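Local coordinates for rubisco operon transcriptional regulator (Synechocystis sp., PDB 5Y2W), which probably represses carbon-metabolism genes as a LysR-type transcription factor, its regulatory domain binding the metabolite 2-phosphoglycolate, at residues L13-I18 / I39-K44; D60-V65 / W187-L192. One frame throughout, in Å; residues are numbered along the deposited sequence.

Interaction 1 (L13-I18 / I39-K44); sequences LRLAVI and IEVSLK. With PGA (2-phosphoglycolic acid), chain B.
With chi1 at 172°, Leu43 carries CG anti to its own backbone N, and that rotation lays CD1 against the neighbouring strand, where it touches both Leu15 CB and, at 3.7 Å, Val17 CG1. The Leu43 and Val17 side chains meet at about a right angle. Leu15 turns the other way, CG anti to the carbonyl carbon (chi1 -53°); this directs its CD1 to Val41 CG1, 3.9 Å away, while its CB stays on Leu43. Leu15 and Leu43 are thus direct partners across the strands, and Leu15-Val41 and Val17-Leu43 are the diagonal contacts. Leu13 joins the same face, its CB 4.3 Å from Val41 CG2. The opposite face, with Arg14, Ala16, Ser42 and Lys44, is more polar; there Ala16 CB and Lys44 CB are 4.2 Å apart.

Between the two faces runs a regular parallel pairing, whose N-H donors alternate between the strands. Leu15 O illustrates the pattern, accepting the amide Lys44 N at 2.7 Å while the CA of Leu43 approaches it at 3.3 Å. Five nearly straight N-H...O bonds run from Leu13 N to Val17 N, the last accepted by Lys44 O. Just beyond, Ile18 brings CD1 to 3.3 Å from C1 of 2-phosphoglycolic acid, a van der Waals contact with the carboxylate carbon, while Thr19 and Thr20, next along the chain, bond to the ligand through their hydroxyls.

The two strands and helix 24-35 form a beta-alpha-beta unit. Helix 199-211 covers Leu13 and Leu15 through Phe204, Arg54 of helix 48-56 packs on Ala16 and Lys44, and strand 62-65 flanks 13-18. Beyond Val41 to Leu43 the sheet continues in parallel into a strand of the second subunit.

Interaction 2 (D60-V65 / W187-L192); sequences DDLYIV and WYVANL
The ring of Tyr63 turns an edge to the partner strand, with Ala190 O near the ring plane, 3.9 Å from CD1, and the CA of Asn191 also at the edge. Its hydroxyl reaches back to the start of its own segment, where Tyr63 OH accepts the amide N of Asp60 at 3.0 Å, a bond that fixes the far end of the ring. Tyr188 also offers an edge: Val65 O lies close to its plane, 3.7 Å from CD2, while Tyr76 meets this ring edge-to-face. Trp187 has His162 stacked on its indole. Ile64 CG2 stands oblique to that ring, and its nearest side-chain contact on this residue is Trp187 CB.

The two backbones run antiparallel. Tyr63 with Ala190 and Val65 with Tyr188 are hydrogen-bonded pairs, and Ile64 with Val189 is the non-hydrogen-bonded pair between them. The shortest of the four bonds is Tyr188 N to Val65 O, 2.6 Å. Its donor lies nearly on the extension of the Val65 carbonyl, whereas Tyr63 N is tilted 28° from the plane of the Ala190 carbonyl. An antiparallel strand such as 186-192, returning from late in the sequence to lie between 62-65 and 74-79, is characteristic of the periplasmic-binding-protein type of fold to which LysR effector domains belong.

Leu62 keeps CG beside its backbone N (chi1 -67°), and its two methyls then divide the partner strand between them. CD1 meets Val189 CG2 at 4.1 Å, whereas CD2 rests 3.4 Å from Ala190 O and lies alongside Asn191 CB. Val65 CG2 contacts Tyr188 CB, their side chains crossing roughly perpendicular. Helix 199-211 packs on Leu62 and Val189, and helix 48-56 takes the other face at Tyr63 and Val65. The Trp187 side chain comes within about 4 Å of bound 2-phosphoglycolic acid, and its NE1 makes a weak hydrogen bond to Thr20.

Overall arrangement
From the N terminus, strand 11-18 leads through helix 24-35 into strand 39-46, and interaction 1 closes this short loop of 20 residues. Helix 48-56 then carries the chain across to strand 62-65, on the other side of 11-18. Interaction 2 opens there and closes only after 121 residues, which include the three-stranded antiparallel sheet, when 187-192 returns. The two loops follow one another in series, neither enclosing nor crossing the other. They meet at Ala16, whose N and O probably hydrogen-bond to Leu62 O and Ile64 N. Together they assemble four adjacent strands of one mixed sheet, joining the chain's early beta-alpha-beta unit to its late return strand.

Interaction 1 (L13-I18 / I39-K44)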
ATOM      1  N   LEU A  13      -1.634 -19.355   9.474  1.00 51.22           N
ATOM      2  CA  LEU A  13      -1.157 -19.320   8.073  1.00 48.21           C
ATOM      3  C   LEU A  13      -0.442 -17.996   7.813  1.00 50.99           C
ATOM      4  O   LEU A  13      -1.016 -16.946   8.075  1.00 48.80           O
ATOM      5  CB  LEU A  13      -2.340 -19.421   7.129  1.00 50.77           C
ATOM      6  CG  LEU A  13      -2.025 -19.206   5.641  1.00 56.56           C
ATOM      7  CD1 LEU A  13      -1.095 -20.282   5.062  1.00 59.18           C
ATOM      8  CD2 LEU A  13      -3.356 -19.155   4.914  1.00 58.06           C
ATOM      9  N   ARG A  14       0.802 -18.050   7.339  1.00 47.48           N
ATOM     10  CA  ARG A  14       1.618 -16.862   7.045  1.00 46.42           C
ATOM     11  C   ARG A  14       1.772 -16.705   5.524  1.00 50.13           C
ATOM     12  O   ARG A  14       2.456 -17.506   4.869  1.00 50.39           O
ATOM     13  CB  ARG A  14       3.019 -16.966   7.636  1.00 52.23           C
ATOM     14  CG  ARG A  14       3.090 -16.674   9.118  1.00 61.95           C
ATOM     15  CD  ARG A  14       4.434 -17.083   9.685  1.00 71.10           C
ATOM     16  NE  ARG A  14       4.257 -17.657  11.015  1.00 83.38           N
ATOM     17  CZ  ARG A  14       3.717 -18.857  11.269  1.00 94.45           C
ATOM     18  NH1 ARG A  14       3.592 -19.258  12.536  1.00101.29           N
ATOM     19  NH2 ARG A  14       3.290 -19.659  10.278  1.00 93.90           N
ATOM     20  N   LEU A  15       1.142 -15.659   4.993  1.00 44.27           N
ATOM     21  CA  LEU A  15       1.208 -15.334   3.570  1.00 46.38           C
ATOM     22  C   LEU A  15       2.020 -14.087   3.359  1.00 41.28           C
ATOM     23  O   LEU A  15       1.784 -13.029   4.020  1.00 44.08           O
ATOM     24  CB  LEU A  15      -0.194 -15.081   3.016  1.00 44.46           C
ATOM     25  CG  LEU A  15      -1.187 -16.199   3.297  1.00 47.68           C
ATOM     26  CD1 LEU A  15      -2.596 -15.738   3.000  1.00 47.17           C
ATOM     27  CD2 LEU A  15      -0.833 -17.441   2.495  1.00 49.65           C
ATOM     28  N   ALA A  16       2.937 -14.167   2.411  1.00 36.06           N
ATOM     29  CA  ALA A  16       3.520 -12.948   1.892  1.00 38.12           C
ATOM     30  C   ALA A  16       3.116 -12.799   0.418  1.00 42.21           C
ATOM     31  O   ALA A  16       3.199 -13.762  -0.369  1.00 45.16           O
ATOM     32  CB  ALA A  16       5.023 -12.886   2.112  1.00 39.60           C
ATOM     33  N   VAL A  17       2.626 -11.594   0.081  1.00 37.51           N
ATOM     34  CA  VAL A  17       2.144 -11.296  -1.248  1.00 38.14           C
ATOM     35  C   VAL A  17       2.788 -10.034  -1.849  1.00 40.62           C
ATOM     36  O   VAL A  17       3.160  -9.069  -1.151  1.00 40.95           O
ATOM     37  CB  VAL A  17       0.585 -11.259  -1.343  1.00 36.26           C
ATOM     38  CG1 VAL A  17      -0.035 -12.477  -0.694  1.00 34.36           C
ATOM     39  CG2 VAL A  17      -0.025  -9.981  -0.780  1.00 34.58           C
ATOM     40  N   ILE A  18       2.891 -10.035  -3.170  1.00 41.38           N
ATOM     41  CA  ILE A  18       3.318  -8.823  -3.869  1.00 39.91           C
ATOM     42  C   ILE A  18       2.249  -7.719  -3.787  1.00 37.59           C
ATOM     43  O   ILE A  18       1.077  -7.989  -3.555  1.00 36.80           O
ATOM     44  CB  ILE A  18       3.704  -9.121  -5.309  1.00 43.47           C
ATOM     45  CG1 ILE A  18       2.566  -9.873  -6.006  1.00 41.51           C
ATOM     46  CG2 ILE A  18       5.039  -9.858  -5.328  1.00 43.37           C
ATOM     47  CD1 ILE A  18       2.640  -9.802  -7.490  1.00 47.95           C
ATOM     48  N   ILE A  39      -8.561 -20.866  12.118  1.00 72.85           N
ATOM     49  CA  ILE A  39      -7.336 -20.454  11.456  1.00 80.81           C
ATOM     50  C   ILE A  39      -7.060 -18.938  11.533  1.00 77.53           C
ATOM     51  O   ILE A  39      -7.858 -18.090  11.105  1.00 72.75           O
ATOM     52  CB  ILE A  39      -7.302 -20.943   9.989  1.00 83.98           C
ATOM     53  CG1 ILE A  39      -7.579 -22.449   9.926  1.00 87.96           C
ATOM     54  CG2 ILE A  39      -5.955 -20.645   9.345  1.00 86.34           C
ATOM     55  CD1 ILE A  39      -6.736 -23.273  10.880  1.00 96.45           C
ATOM     56  N   GLU A  40      -5.899 -18.627  12.084  1.00 65.39           N
ATOM     57  CA  GLU A  40      -5.378 -17.284  12.085  1.00 65.31           C
ATOM     58  C   GLU A  40      -4.495 -17.078  10.836  1.00 63.12           C
ATOM     59  O   GLU A  40      -3.786 -17.998  10.393  1.00 65.90           O
ATOM     60  CB  GLU A  40      -4.606 -17.043  13.387  1.00 65.65           C
ATOM     61  CG  GLU A  40      -5.467 -17.291  14.616  1.00 67.17           C
ATOM     62  CD  GLU A  40      -4.785 -16.885  15.890  1.00 71.73           C
ATOM     63  OE1 GLU A  40      -3.561 -16.703  15.888  1.00 75.35           O
ATOM     64  OE2 GLU A  40      -5.474 -16.738  16.908  1.00 88.72           O
ATOM     65  N   VAL A  41      -4.570 -15.880  10.250  1.00 55.24           N
ATOM     66  CA  VAL A  41      -3.823 -15.571   9.048  1.00 45.17           C
ATOM     67  C   VAL A  41      -3.099 -14.285   9.275  1.00 46.08           C
ATOM     68  O   VAL A  41      -3.721 -13.300   9.704  1.00 45.56           O
ATOM     69  CB  VAL A  41      -4.717 -15.405   7.826  1.00 44.42           C
ATOM     70  CG1 VAL A  41      -3.861 -15.108   6.594  1.00 48.42           C
ATOM     71  CG2 VAL A  41      -5.582 -16.631   7.615  1.00 47.05           C
ATOM     72  N   SER A  42      -1.792 -14.316   9.010  1.00 37.96           N
ATOM     73  CA  SER A  42      -0.959 -13.152   9.056  1.00 44.56           C
ATOM     74  C   SER A  42      -0.488 -12.871   7.624  1.00 45.64           C
ATOM     75  O   SER A  42       0.121 -13.719   6.973  1.00 46.83           O
ATOM     76  CB  SER A  42       0.217 -13.395   9.975  1.00 46.24           C
ATOM     77  OG  SER A  42       0.934 -12.204  10.108  1.00 55.68           O
ATOM     78  N   LEU A  43      -0.765 -11.680   7.116  1.00 45.49           N
ATOM     79  CA  LEU A  43      -0.425 -11.345   5.728  1.00 43.35           C
ATOM     80  C   LEU A  43       0.567 -10.207   5.648  1.00 41.44           C
ATOM     81  O   LEU A  43       0.348  -9.114   6.183  1.00 39.09           O
ATOM     82  CB  LEU A  43      -1.683 -10.934   4.980  1.00 46.00           C
ATOM     83  CG  LEU A  43      -1.488 -10.376   3.559  1.00 50.45           C
ATOM     84  CD1 LEU A  43      -1.400 -11.528   2.559  1.00 47.00           C
ATOM     85  CD2 LEU A  43      -2.632  -9.420   3.179  1.00 48.39           C
ATOM     86  N   LYS A  44       1.605 -10.443   4.893  1.00 37.59           N
ATOM     87  CA  LYS A  44       2.602  -9.439   4.687  1.00 46.10           C
ATOM     88  C   LYS A  44       2.482  -8.999   3.228  1.00 42.68           C
ATOM     89  O   LYS A  44       2.193  -9.796   2.333  1.00 39.24           O
ATOM     90  CB  LYS A  44       3.981  -9.998   5.002  1.00 47.84           C
ATOM     91  CG  LYS A  44       5.123  -9.003   5.008  1.00 59.98           C
ATOM     92  CD  LYS A  44       5.154  -8.215   6.320  1.00 70.01           C
ATOM     93  CE  LYS A  44       6.165  -7.065   6.248  1.00 73.64           C
ATOM     94  NZ  LYS A  44       6.170  -6.192   7.464  1.00 70.25           N
TER
HETATM   95  P   PGA B 401       5.932  -5.363  -7.355  1.00 38.71           P
HETATM   96  O1P PGA B 401       5.061  -6.588  -7.948  1.00 37.19           O
HETATM   97  O2P PGA B 401       5.243  -4.937  -6.101  1.00 38.65           O
HETATM   98  O3P PGA B 401       5.937  -4.326  -8.491  1.00 35.24           O
HETATM   99  O4P PGA B 401       7.209  -5.998  -6.946  1.00 32.70           O
HETATM  100  C2  PGA B 401       3.679  -6.594  -8.232  1.00 38.72           C
HETATM  101  C1  PGA B 401       3.354  -7.277  -9.555  1.00 42.33           C
HETATM  102  O1  PGA B 401       2.142  -7.348  -9.933  1.00 36.48           O
HETATM  103  O2  PGA B 401       4.306  -7.744 -10.214  1.00 40.77           O

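Interaction 2 (D60-V65 / W187-L192)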
ATOM      1  N   ASP A  60       7.717 -17.462   5.570  1.00 49.08           N
ATOM      2  CA  ASP A  60       6.288 -17.677   5.381  1.00 46.66           C
ATOM      3  C   ASP A  60       6.007 -19.066   4.867  1.00 47.66           C
ATOM      4  O   ASP A  60       6.900 -19.767   4.375  1.00 52.93           O
ATOM      5  CB  ASP A  60       5.769 -16.631   4.361  1.00 52.47           C
ATOM      6  CG  ASP A  60       6.061 -15.194   4.805  1.00 48.69           C
ATOM      7  OD1 ASP A  60       5.384 -14.750   5.740  1.00 50.25           O
ATOM      8  OD2 ASP A  60       6.995 -14.549   4.271  1.00 54.40           O
ATOM      9  N   ASP A  61       4.741 -19.423   4.945  1.00 47.92           N
ATOM     10  CA  ASP A  61       4.236 -20.638   4.361  1.00 48.85           C
ATOM     11  C   ASP A  61       4.144 -20.554   2.841  1.00 51.76           C
ATOM     12  O   ASP A  61       4.640 -21.417   2.116  1.00 52.59           O
ATOM     13  CB  ASP A  61       2.853 -20.888   4.954  1.00 52.17           C
ATOM     14  CG  ASP A  61       2.918 -21.111   6.455  1.00 58.60           C
ATOM     15  OD1 ASP A  61       3.760 -21.932   6.870  1.00 58.25           O
ATOM     16  OD2 ASP A  61       2.198 -20.444   7.225  1.00 57.38           O
ATOM     17  N   LEU A  62       3.503 -19.486   2.367  1.00 55.28           N
ATOM     18  CA  LEU A  62       3.305 -19.284   0.953  1.00 52.33           C
ATOM     19  C   LEU A  62       3.604 -17.851   0.502  1.00 55.95           C
ATOM     20  O   LEU A  62       3.492 -16.886   1.264  1.00 54.50           O
ATOM     21  CB  LEU A  62       1.883 -19.655   0.579  1.00 48.97           C
ATOM     22  CG  LEU A  62       1.474 -21.131   0.680  1.00 51.77           C
ATOM     23  CD1 LEU A  62      -0.045 -21.217   0.479  1.00 48.27           C
ATOM     24  CD2 LEU A  62       2.220 -22.049  -0.308  1.00 47.10           C
ATOM     25  N   TYR A  63       3.964 -17.755  -0.771  1.00 53.61           N
ATOM     26  CA  TYR A  63       4.351 -16.525  -1.381  1.00 46.49           C
ATOM     27  C   TYR A  63       3.538 -16.385  -2.660  1.00 47.59           C
ATOM     28  O   TYR A  63       3.362 -17.337  -3.436  1.00 41.46           O
ATOM     29  CB  TYR A  63       5.832 -16.556  -1.684  1.00 47.00           C
ATOM     30  CG  TYR A  63       6.714 -16.829  -0.466  1.00 47.46           C
ATOM     31  CD1 TYR A  63       7.044 -18.146  -0.084  1.00 52.07           C
ATOM     32  CD2 TYR A  63       7.220 -15.781   0.302  1.00 46.16           C
ATOM     33  CE1 TYR A  63       7.815 -18.388   1.043  1.00 49.53           C
ATOM     34  CE2 TYR A  63       8.014 -16.024   1.408  1.00 49.27           C
ATOM     35  CZ  TYR A  63       8.286 -17.330   1.782  1.00 50.50           C
ATOM     36  OH  TYR A  63       9.088 -17.564   2.851  1.00 57.02           O
ATOM     37  N   ILE A  64       3.038 -15.180  -2.880  1.00 45.82           N
ATOM     38  CA  ILE A  64       2.454 -14.823  -4.161  1.00 40.64           C
ATOM     39  C   ILE A  64       3.325 -13.808  -4.899  1.00 43.09           C
ATOM     40  O   ILE A  64       3.650 -12.680  -4.418  1.00 35.42           O
ATOM     41  CB  ILE A  64       1.047 -14.337  -3.942  1.00 44.48           C
ATOM     42  CG1 ILE A  64       0.301 -15.490  -3.254  1.00 48.64           C
ATOM     43  CG2 ILE A  64       0.418 -13.870  -5.263  1.00 46.15           C
ATOM     44  CD1 ILE A  64      -1.197 -15.517  -3.453  1.00 50.35           C
ATOM     45  N   VAL A  65       3.748 -14.257  -6.071  1.00 42.71           N
ATOM     46  CA  VAL A  65       4.697 -13.552  -6.899  1.00 39.02           C
ATOM     47  C   VAL A  65       4.234 -13.645  -8.360  1.00 41.90           C
ATOM     48  O   VAL A  65       3.449 -14.530  -8.698  1.00 31.98           O
ATOM     49  CB  VAL A  65       6.074 -14.150  -6.760  1.00 44.26           C
ATOM     50  CG1 VAL A  65       6.487 -14.085  -5.303  1.00 45.90           C
ATOM     51  CG2 VAL A  65       6.107 -15.590  -7.306  1.00 46.27           C
ATOM     52  N   TRP A 187       0.008 -14.185 -11.656  1.00 32.39           N
ATOM     53  CA  TRP A 187       0.264 -14.446 -10.260  1.00 38.37           C
ATOM     54  C   TRP A 187       0.485 -15.952 -10.008  1.00 38.16           C
ATOM     55  O   TRP A 187      -0.300 -16.788 -10.428  1.00 39.31           O
ATOM     56  CB  TRP A 187      -0.922 -13.973  -9.415  1.00 38.47           C
ATOM     57  CG  TRP A 187      -1.015 -12.501  -9.166  1.00 41.11           C
ATOM     58  CD1 TRP A 187      -0.025 -11.566  -9.260  1.00 44.77           C
ATOM     59  CD2 TRP A 187      -2.169 -11.814  -8.731  1.00 42.91           C
ATOM     60  NE1 TRP A 187      -0.505 -10.329  -8.912  1.00 37.98           N
ATOM     61  CE2 TRP A 187      -1.814 -10.455  -8.577  1.00 38.17           C
ATOM     62  CE3 TRP A 187      -3.471 -12.222  -8.393  1.00 43.05           C
ATOM     63  CZ2 TRP A 187      -2.712  -9.502  -8.165  1.00 36.82           C
ATOM     64  CZ3 TRP A 187      -4.363 -11.266  -8.014  1.00 43.26           C
ATOM     65  CH2 TRP A 187      -3.963  -9.911  -7.865  1.00 41.83           C
ATOM     66  N   TYR A 188       1.535 -16.262  -9.266  1.00 40.11           N
ATOM     67  CA  TYR A 188       1.851 -17.611  -8.884  1.00 41.03           C
ATOM     68  C   TYR A 188       1.783 -17.731  -7.400  1.00 43.86           C
ATOM     69  O   TYR A 188       2.192 -16.814  -6.687  1.00 41.61           O
ATOM     70  CB  TYR A 188       3.269 -17.957  -9.276  1.00 40.60           C
ATOM     71  CG  TYR A 188       3.558 -17.979 -10.757  1.00 46.80           C
ATOM     72  CD1 TYR A 188       3.201 -19.070 -11.550  1.00 46.38           C
ATOM     73  CD2 TYR A 188       4.238 -16.912 -11.361  1.00 48.32           C
ATOM     74  CE1 TYR A 188       3.509 -19.102 -12.906  1.00 48.98           C
ATOM     75  CE2 TYR A 188       4.531 -16.926 -12.699  1.00 47.51           C
ATOM     76  CZ  TYR A 188       4.179 -18.027 -13.469  1.00 45.31           C
ATOM     77  OH  TYR A 188       4.512 -17.982 -14.788  1.00 41.05           O
ATOM     78  N   VAL A 189       1.277 -18.865  -6.925  1.00 44.94           N
ATOM     79  CA  VAL A 189       1.423 -19.221  -5.518  1.00 45.36           C
ATOM     80  C   VAL A 189       2.546 -20.278  -5.387  1.00 48.45           C
ATOM     81  O   VAL A 189       2.578 -21.303  -6.072  1.00 47.69           O
ATOM     82  CB  VAL A 189       0.111 -19.668  -4.867  1.00 48.60           C
ATOM     83  CG1 VAL A 189      -0.531 -20.777  -5.663  1.00 50.82           C
ATOM     84  CG2 VAL A 189       0.353 -20.113  -3.426  1.00 48.70           C
ATOM     85  N   ALA A 190       3.484 -19.942  -4.517  1.00 45.89           N
ATOM     86  CA  ALA A 190       4.768 -20.564  -4.454  1.00 51.58           C
ATOM     87  C   ALA A 190       5.078 -20.939  -3.012  1.00 52.97           C
ATOM     88  O   ALA A 190       4.511 -20.361  -2.090  1.00 53.18           O
ATOM     89  CB  ALA A 190       5.840 -19.623  -4.996  1.00 49.84           C
ATOM     90  N   ASN A 191       5.941 -21.941  -2.869  1.00 50.46           N
ATOM     91  CA  ASN A 191       6.571 -22.311  -1.608  1.00 50.87           C
ATOM     92  C   ASN A 191       7.989 -22.795  -1.887  1.00 46.02           C
ATOM     93  O   ASN A 191       8.334 -23.144  -3.033  1.00 49.63           O
ATOM     94  CB  ASN A 191       5.790 -23.407  -0.926  1.00 53.78           C
ATOM     95  CG  ASN A 191       5.752 -24.686  -1.745  1.00 52.55           C
ATOM     96  OD1 ASN A 191       6.559 -25.578  -1.549  1.00 60.40           O
ATOM     97  ND2 ASN A 191       4.811 -24.780  -2.644  1.00 55.43           N
ATOM     98  N   LEU A 192       8.828 -22.744  -0.867  1.00 50.82           N
ATOM     99  CA  LEU A 192      10.239 -23.184  -0.993  1.00 54.88           C
ATOM    100  C   LEU A 192      10.232 -24.628  -1.525  1.00 57.02           C
ATOM    101  O   LEU A 192       9.433 -25.455  -1.054  1.00 50.34           O
ATOM    102  CB  LEU A 192      10.982 -23.063   0.361  1.00 57.37           C
ATOM    103  CG  LEU A 192      11.219 -21.627   0.933  1.00 57.05           C
ATOM    104  CD1 LEU A 192      12.147 -21.555   2.140  1.00 54.11           C
ATOM    105  CD2 LEU A 192      11.759 -20.666  -0.122  1.00 59.98           C
TER